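Local coordinates for coenzyme Q-binding protein COQ10 START domain-containing protein (Thermus thermophilus, PDB 2D4R), which is of unknown function but, as a putative START-domain protein of the Bet v 1-like clan, probably binds a lipid or similar hydrophobic ligand, at residues Leu20-Val34 and Asn130-Ala144. Sequence-based numbering, arbitrary orientation.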
loop_
_atom_site.group_PDB
_atom_site.type_symbol
_atom_site.label_atom_id
_atom_site.label_comp_id
_atom_site.label_asym_id
_atom_site.label_seq_id
_atom_site.Cartn_x
_atom_site.Cartn_y
_atom_site.Cartn_z
ATOM N N LEU A 20 -11.859 4.686 -2.827
ATOM C CA LEU A 20 -10.819 5.697 -2.908
ATOM C C LEU A 20 -9.413 5.108 -2.861
ATOM O O LEU A 20 -8.475 5.687 -3.412
ATOM C CB LEU A 20 -10.984 6.702 -1.776
ATOM C CG LEU A 20 -12.181 7.627 -1.941
ATOM C CD1 LEU A 20 -12.428 8.381 -0.644
ATOM C CD2 LEU A 20 -11.907 8.579 -3.106
ATOM N N ALA A 21 -9.259 3.962 -2.208
ATOM C CA ALA A 21 -7.961 3.289 -2.186
ATOM C C ALA A 21 -7.704 2.563 -3.507
ATOM O O ALA A 21 -6.559 2.329 -3.893
ATOM C CB ALA A 21 -7.906 2.315 -1.042
ATOM N N LYS A 22 -8.780 2.220 -4.203
ATOM C CA LYS A 22 -8.683 1.462 -5.441
ATOM C C LYS A 22 -8.242 2.353 -6.590
ATOM O O LYS A 22 -7.594 1.898 -7.529
ATOM C CB LYS A 22 -10.030 0.823 -5.768
ATOM C CG LYS A 22 -10.026 -0.003 -7.032
ATOM C CD LYS A 22 -11.426 -0.441 -7.380
ATOM C CE LYS A 22 -11.485 -1.024 -8.773
ATOM N NZ LYS A 22 -12.825 -1.605 -9.028
ATOM N N ASP A 23 -8.598 3.629 -6.508
ATOM C CA ASP A 23 -8.140 4.621 -7.472
ATOM C C ASP A 23 -6.751 5.063 -7.057
ATOM O O ASP A 23 -6.580 6.145 -6.469
ATOM C CB ASP A 23 -9.083 5.825 -7.485
ATOM C CG ASP A 23 -8.538 6.988 -8.311
ATOM O OD1 ASP A 23 -7.696 6.757 -9.201
ATOM O OD2 ASP A 23 -8.960 8.133 -8.065
ATOM N N LEU A 24 -5.770 4.214 -7.363
ATOM C CA LEU A 24 -4.405 4.411 -6.896
ATOM C C LEU A 24 -3.850 5.746 -7.375
ATOM O O LEU A 24 -3.138 6.433 -6.645
ATOM C CB LEU A 24 -3.504 3.284 -7.397
ATOM C CG LEU A 24 -3.886 1.865 -6.989
ATOM C CD1 LEU A 24 -2.983 0.850 -7.682
ATOM C CD2 LEU A 24 -3.770 1.748 -5.508
ATOM N N GLU A 25 -4.179 6.120 -8.603
ATOM C CA GLU A 25 -3.593 7.317 -9.157
ATOM C C GLU A 25 -4.150 8.560 -8.472
ATOM O O GLU A 25 -3.431 9.545 -8.293
ATOM C CB GLU A 25 -3.824 7.347 -10.659
ATOM C CG GLU A 25 -3.125 6.194 -11.350
ATOM C CD GLU A 25 -2.969 6.418 -12.828
ATOM O OE1 GLU A 25 -3.840 7.096 -13.403
ATOM O OE2 GLU A 25 -1.980 5.920 -13.410
ATOM N N GLY A 26 -5.418 8.500 -8.064
ATOM C CA GLY A 26 -5.982 9.561 -7.258
ATOM C C GLY A 26 -5.429 9.560 -5.842
ATOM O O GLY A 26 -5.427 10.584 -5.163
ATOM N N LEU A 27 -4.958 8.404 -5.389
ATOM C CA LEU A 27 -4.421 8.273 -4.039
ATOM C C LEU A 27 -2.996 8.817 -4.007
ATOM O O LEU A 27 -2.542 9.337 -2.989
ATOM C CB LEU A 27 -4.412 6.801 -3.618
ATOM C CG LEU A 27 -4.687 6.410 -2.160
ATOM C CD1 LEU A 27 -4.469 4.913 -2.006
ATOM C CD2 LEU A 27 -3.794 7.163 -1.218
ATOM N N LYS A 28 -2.300 8.698 -5.133
ATOM C CA LYS A 28 -0.857 8.901 -5.160
ATOM C C LYS A 28 -0.363 10.238 -4.579
ATOM O O LYS A 28 0.642 10.264 -3.865
ATOM C CB LYS A 28 -0.325 8.743 -6.590
ATOM C CG LYS A 28 1.197 8.544 -6.642
ATOM C CD LYS A 28 1.892 9.473 -7.638
ATOM C CE LYS A 28 1.853 10.939 -7.214
ATOM N NZ LYS A 28 2.856 11.754 -7.973
ATOM N N PRO A 29 -1.055 11.358 -4.872
ATOM C CA PRO A 29 -0.610 12.657 -4.341
ATOM C C PRO A 29 -0.538 12.775 -2.819
ATOM O O PRO A 29 0.114 13.664 -2.307
ATOM C CB PRO A 29 -1.593 13.656 -4.952
ATOM C CG PRO A 29 -2.106 12.967 -6.179
ATOM C CD PRO A 29 -2.191 11.515 -5.799
ATOM N N TYR A 30 -1.209 11.881 -2.102
ATOM C CA TYR A 30 -1.232 11.930 -0.639
ATOM C C TYR A 30 -0.270 10.919 -0.015
ATOM O O TYR A 30 -0.202 10.789 1.212
ATOM C CB TYR A 30 -2.652 11.674 -0.120
ATOM C CG TYR A 30 -3.655 12.695 -0.612
ATOM C CD1 TYR A 30 -4.263 12.566 -1.872
ATOM C CD2 TYR A 30 -3.974 13.812 0.165
ATOM C CE1 TYR A 30 -5.160 13.533 -2.339
ATOM C CE2 TYR A 30 -4.866 14.779 -0.296
ATOM C CZ TYR A 30 -5.453 14.631 -1.545
ATOM O OH TYR A 30 -6.326 15.586 -1.991
ATOM N N LEU A 31 0.467 10.201 -0.867
ATOM C CA LEU A 31 1.505 9.273 -0.420
ATOM C C LEU A 31 2.890 9.928 -0.524
ATOM O O LEU A 31 3.531 9.933 -1.580
ATOM C CB LEU A 31 1.457 7.996 -1.265
ATOM C CG LEU A 31 0.066 7.373 -1.465
ATOM C CD1 LEU A 31 0.196 6.082 -2.214
ATOM C CD2 LEU A 31 -0.612 7.118 -0.133
ATOM N N LYS A 32 3.347 10.490 0.585
ATOM C CA LYS A 32 4.492 11.381 0.550
ATOM C C LYS A 32 5.787 10.637 0.284
ATOM O O LYS A 32 6.757 11.229 -0.155
ATOM C CB LYS A 32 4.590 12.152 1.866
ATOM C CG LYS A 32 3.385 13.041 2.133
ATOM C CD LYS A 32 3.288 14.186 1.119
ATOM C CE LYS A 32 2.143 13.986 0.122
ATOM N NZ LYS A 32 2.081 15.129 -0.838
ATOM N N GLU A 33 5.803 9.337 0.547
ATOM C CA GLU A 33 7.014 8.550 0.361
ATOM C C GLU A 33 7.046 7.923 -1.028
ATOM O O GLU A 33 8.018 7.255 -1.399
ATOM C CB GLU A 33 7.095 7.453 1.425
ATOM C CG GLU A 33 6.713 7.901 2.818
ATOM C CD GLU A 33 7.329 7.034 3.896
ATOM O OE1 GLU A 33 7.319 5.796 3.736
ATOM O OE2 GLU A 33 7.826 7.592 4.899
ATOM N N VAL A 34 5.971 8.134 -1.787
ATOM C CA VAL A 34 5.881 7.634 -3.152
ATOM C C VAL A 34 6.166 8.755 -4.131
ATOM O O VAL A 34 5.541 9.814 -4.068
ATOM C CB VAL A 34 4.482 7.066 -3.452
ATOM C CG1 VAL A 34 4.325 6.826 -4.937
ATOM C CG2 VAL A 34 4.286 5.767 -2.695
ATOM N N ASN A 130 6.479 2.942 6.108
ATOM C CA ASN A 130 5.910 3.037 4.776
ATOM C C ASN A 130 4.439 2.651 4.723
ATOM O O ASN A 130 3.640 3.379 4.133
ATOM C CB ASN A 130 6.719 2.205 3.781
ATOM C CG ASN A 130 7.896 2.983 3.192
ATOM O OD1 ASN A 130 8.821 3.374 3.913
ATOM N ND2 ASN A 130 7.861 3.215 1.876
ATOM N N VAL A 131 4.063 1.536 5.344
ATOM C CA VAL A 131 2.651 1.136 5.328
ATOM C C VAL A 131 1.754 1.959 6.252
ATOM O O VAL A 131 0.580 2.160 5.953
ATOM C CB VAL A 131 2.450 -0.360 5.677
ATOM C CG1 VAL A 131 3.135 -1.222 4.651
ATOM C CG2 VAL A 131 2.954 -0.648 7.064
ATOM N N GLU A 132 2.301 2.426 7.370
ATOM C CA GLU A 132 1.587 3.367 8.230
ATOM C C GLU A 132 1.281 4.654 7.462
ATOM O O GLU A 132 0.189 5.222 7.586
ATOM C CB GLU A 132 2.427 3.689 9.467
ATOM C CG GLU A 132 2.311 2.673 10.587
ATOM C CD GLU A 132 3.312 2.928 11.700
ATOM O OE1 GLU A 132 3.498 2.033 12.549
ATOM O OE2 GLU A 132 3.918 4.022 11.722
ATOM N N SER A 133 2.246 5.100 6.659
ATOM C CA SER A 133 2.090 6.325 5.874
ATOM C C SER A 133 1.169 6.131 4.677
ATOM O O SER A 133 0.462 7.052 4.278
ATOM C CB SER A 133 3.445 6.819 5.370
ATOM O OG SER A 133 3.889 6.029 4.282
ATOM N N LEU A 134 1.182 4.936 4.096
ATOM C CA LEU A 134 0.260 4.657 3.005
ATOM C C LEU A 134 -1.161 4.817 3.521
ATOM O O LEU A 134 -2.048 5.247 2.790
ATOM C CB LEU A 134 0.476 3.241 2.438
ATOM C CG LEU A 134 1.654 3.042 1.467
ATOM C CD1 LEU A 134 1.611 1.649 0.870
ATOM C CD2 LEU A 134 1.594 4.071 0.348
ATOM N N LEU A 135 -1.365 4.499 4.793
ATOM C CA LEU A 135 -2.703 4.547 5.384
ATOM C C LEU A 135 -3.102 5.940 5.866
ATOM O O LEU A 135 -4.269 6.316 5.808
ATOM C CB LEU A 135 -2.798 3.577 6.557
ATOM C CG LEU A 135 -2.821 2.087 6.255
ATOM C CD1 LEU A 135 -3.275 1.360 7.519
ATOM C CD2 LEU A 135 -3.762 1.794 5.108
ATOM N N LYS A 136 -2.133 6.699 6.356
ATOM C CA LYS A 136 -2.393 8.072 6.758
ATOM C C LYS A 136 -2.648 8.905 5.503
ATOM O O LYS A 136 -3.444 9.841 5.515
ATOM C CB LYS A 136 -1.194 8.621 7.545
ATOM C CG LYS A 136 -1.396 10.014 8.117
ATOM C CD LYS A 136 -0.911 11.085 7.144
ATOM C CE LYS A 136 -0.934 12.446 7.801
ATOM N NZ LYS A 136 -0.262 12.396 9.126
ATOM N N GLY A 137 -1.972 8.548 4.416
ATOM C CA GLY A 137 -2.227 9.192 3.145
ATOM C C GLY A 137 -3.610 8.865 2.602
ATOM O O GLY A 137 -4.222 9.697 1.937
ATOM N N LEU A 138 -4.109 7.663 2.875
ATOM C CA LEU A 138 -5.466 7.303 2.448
ATOM C C LEU A 138 -6.500 8.080 3.268
ATOM O O LEU A 138 -7.523 8.507 2.733
ATOM C CB LEU A 138 -5.703 5.779 2.563
ATOM C CG LEU A 138 -7.153 5.264 2.526
ATOM C CD1 LEU A 138 -7.823 5.724 1.246
ATOM C CD2 LEU A 138 -7.189 3.741 2.622
ATOM N N GLU A 139 -6.210 8.282 4.554
ATOM C CA GLU A 139 -7.030 9.127 5.425
ATOM C C GLU A 139 -7.204 10.486 4.782
ATOM O O GLU A 139 -8.302 11.046 4.747
ATOM C CB GLU A 139 -6.345 9.314 6.779
ATOM C CG GLU A 139 -7.074 8.716 7.961
ATOM C CD GLU A 139 -7.874 9.741 8.740
ATOM O OE1 GLU A 139 -7.729 9.803 9.980
ATOM O OE2 GLU A 139 -8.657 10.482 8.115
ATOM N N GLU A 140 -6.102 11.011 4.263
ATOM C CA GLU A 140 -6.076 12.358 3.735
ATOM C C GLU A 140 -6.720 12.436 2.363
ATOM O O GLU A 140 -7.122 13.513 1.916
ATOM C CB GLU A 140 -4.634 12.853 3.670
ATOM C CG GLU A 140 -3.987 12.982 5.043
ATOM C CD GLU A 140 -2.573 13.514 4.968
ATOM O OE1 GLU A 140 -1.865 13.151 4.005
ATOM O OE2 GLU A 140 -2.171 14.292 5.867
ATOM N N ARG A 141 -6.811 11.294 1.690
ATOM C CA ARG A 141 -7.491 11.247 0.405
ATOM C C ARG A 141 -8.978 11.338 0.698
ATOM O O ARG A 141 -9.703 12.111 0.076
ATOM C CB ARG A 141 -7.192 9.928 -0.311
ATOM C CG ARG A 141 -6.981 10.023 -1.814
ATOM C CD ARG A 141 -8.032 10.850 -2.520
ATOM N NE ARG A 141 -8.400 10.280 -3.820
ATOM C CZ ARG A 141 -9.126 10.914 -4.743
ATOM N NH1 ARG A 141 -9.562 12.146 -4.519
ATOM N NH2 ARG A 141 -9.438 10.315 -5.884
ATOM N N VAL A 142 -9.415 10.543 1.667
ATOM C CA VAL A 142 -10.832 10.361 1.938
ATOM C C VAL A 142 -11.438 11.655 2.465
ATOM O O VAL A 142 -12.571 11.994 2.121
ATOM C CB VAL A 142 -11.069 9.202 2.957
ATOM C CG1 VAL A 142 -12.538 9.059 3.267
ATOM C CG2 VAL A 142 -10.547 7.893 2.385
ATOM N N LEU A 143 -10.678 12.382 3.281
ATOM C CA LEU A 143 -11.058 13.727 3.707
ATOM C C LEU A 143 -11.100 14.720 2.541
ATOM O O LEU A 143 -12.049 15.491 2.416
ATOM C CB LEU A 143 -10.089 14.232 4.773
ATOM C CG LEU A 143 -10.109 15.736 5.056
ATOM C CD1 LEU A 143 -11.507 16.157 5.484
ATOM C CD2 LEU A 143 -9.087 16.065 6.142
ATOM N N ALA A 144 -10.082 14.695 1.685
ATOM C CA ALA A 144 -10.041 15.594 0.534
ATOM C C ALA A 144 -11.249 15.379 -0.365
ATOM O O ALA A 144 -11.948 16.330 -0.714
ATOM C CB ALA A 144 -8.782 15.371 -0.264
HETATM O O HOH W 1 -7.823 7.621 -4.860
HETATM O O HOH W 2 1.834 9.476 3.218
HETATM O O HOH W 3 3.774 8.066 1.788
#
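In the helix-grip fold of START-like proteins, a long C-terminal helix lies against a curved antiparallel sheet, and here the two short helices that precede strand 34-43, with the loop after them, pack along the flank of helix 120-144. Tyr-30 and Arg-141 form the centre of this seam. The tyrosine ring lies flat on the helix, with Arg-141 CA 4.1 Å from its centroid and only 6° off the normal, a CH-pi contact; the CG and CD methylenes of Arg-141 run past CD1 and CE1 of Tyr-30. The main chain of the tyrosine comes equally near, with Tyr-30 O 3.2 Å from Gly-137 CA, where the helix presents no side chain. Bent at chi2 and chi3, the arginine brings its guanidinium nearly parallel to the ring, their planes 9° apart, and between Gly-26 O on one face and Leu-20 CD2 on the other. At its edge Arg-141 NH2 reaches Asp-23 OD2 at 3.1 Å in a salt bridge whose hydrogen bond is weak and bent, while NE donates to a water held by the carbonyls of Leu-20 and Asp-23. The other oxygen, Asp-23 OD1, accepts from Gly-26 N as the N-cap of helix 24-27. Were Tyr-30 replaced by an alanine, the backbone of Arg-141 would probably be uncovered and its aliphatic chain, without the ring beside it, left freer to swing away from Asp-23. On the sheet side the seam turns apolar: Leu-31 CD1 meets Leu-134 CD2 at 3.5 Å, and Ala-21 packs on Leu-138, with Trp-91 and Phe-93 of strand 86-95 beneath. Farther along, waters link Tyr-30 O to Ser-133 O and Glu-33 N to Ser-133 OG. The chemistry thus divides the seam: leucines and Ala-21 pack on the sheet side, whereas ring packing, a charge pair and bridging waters hold the rest.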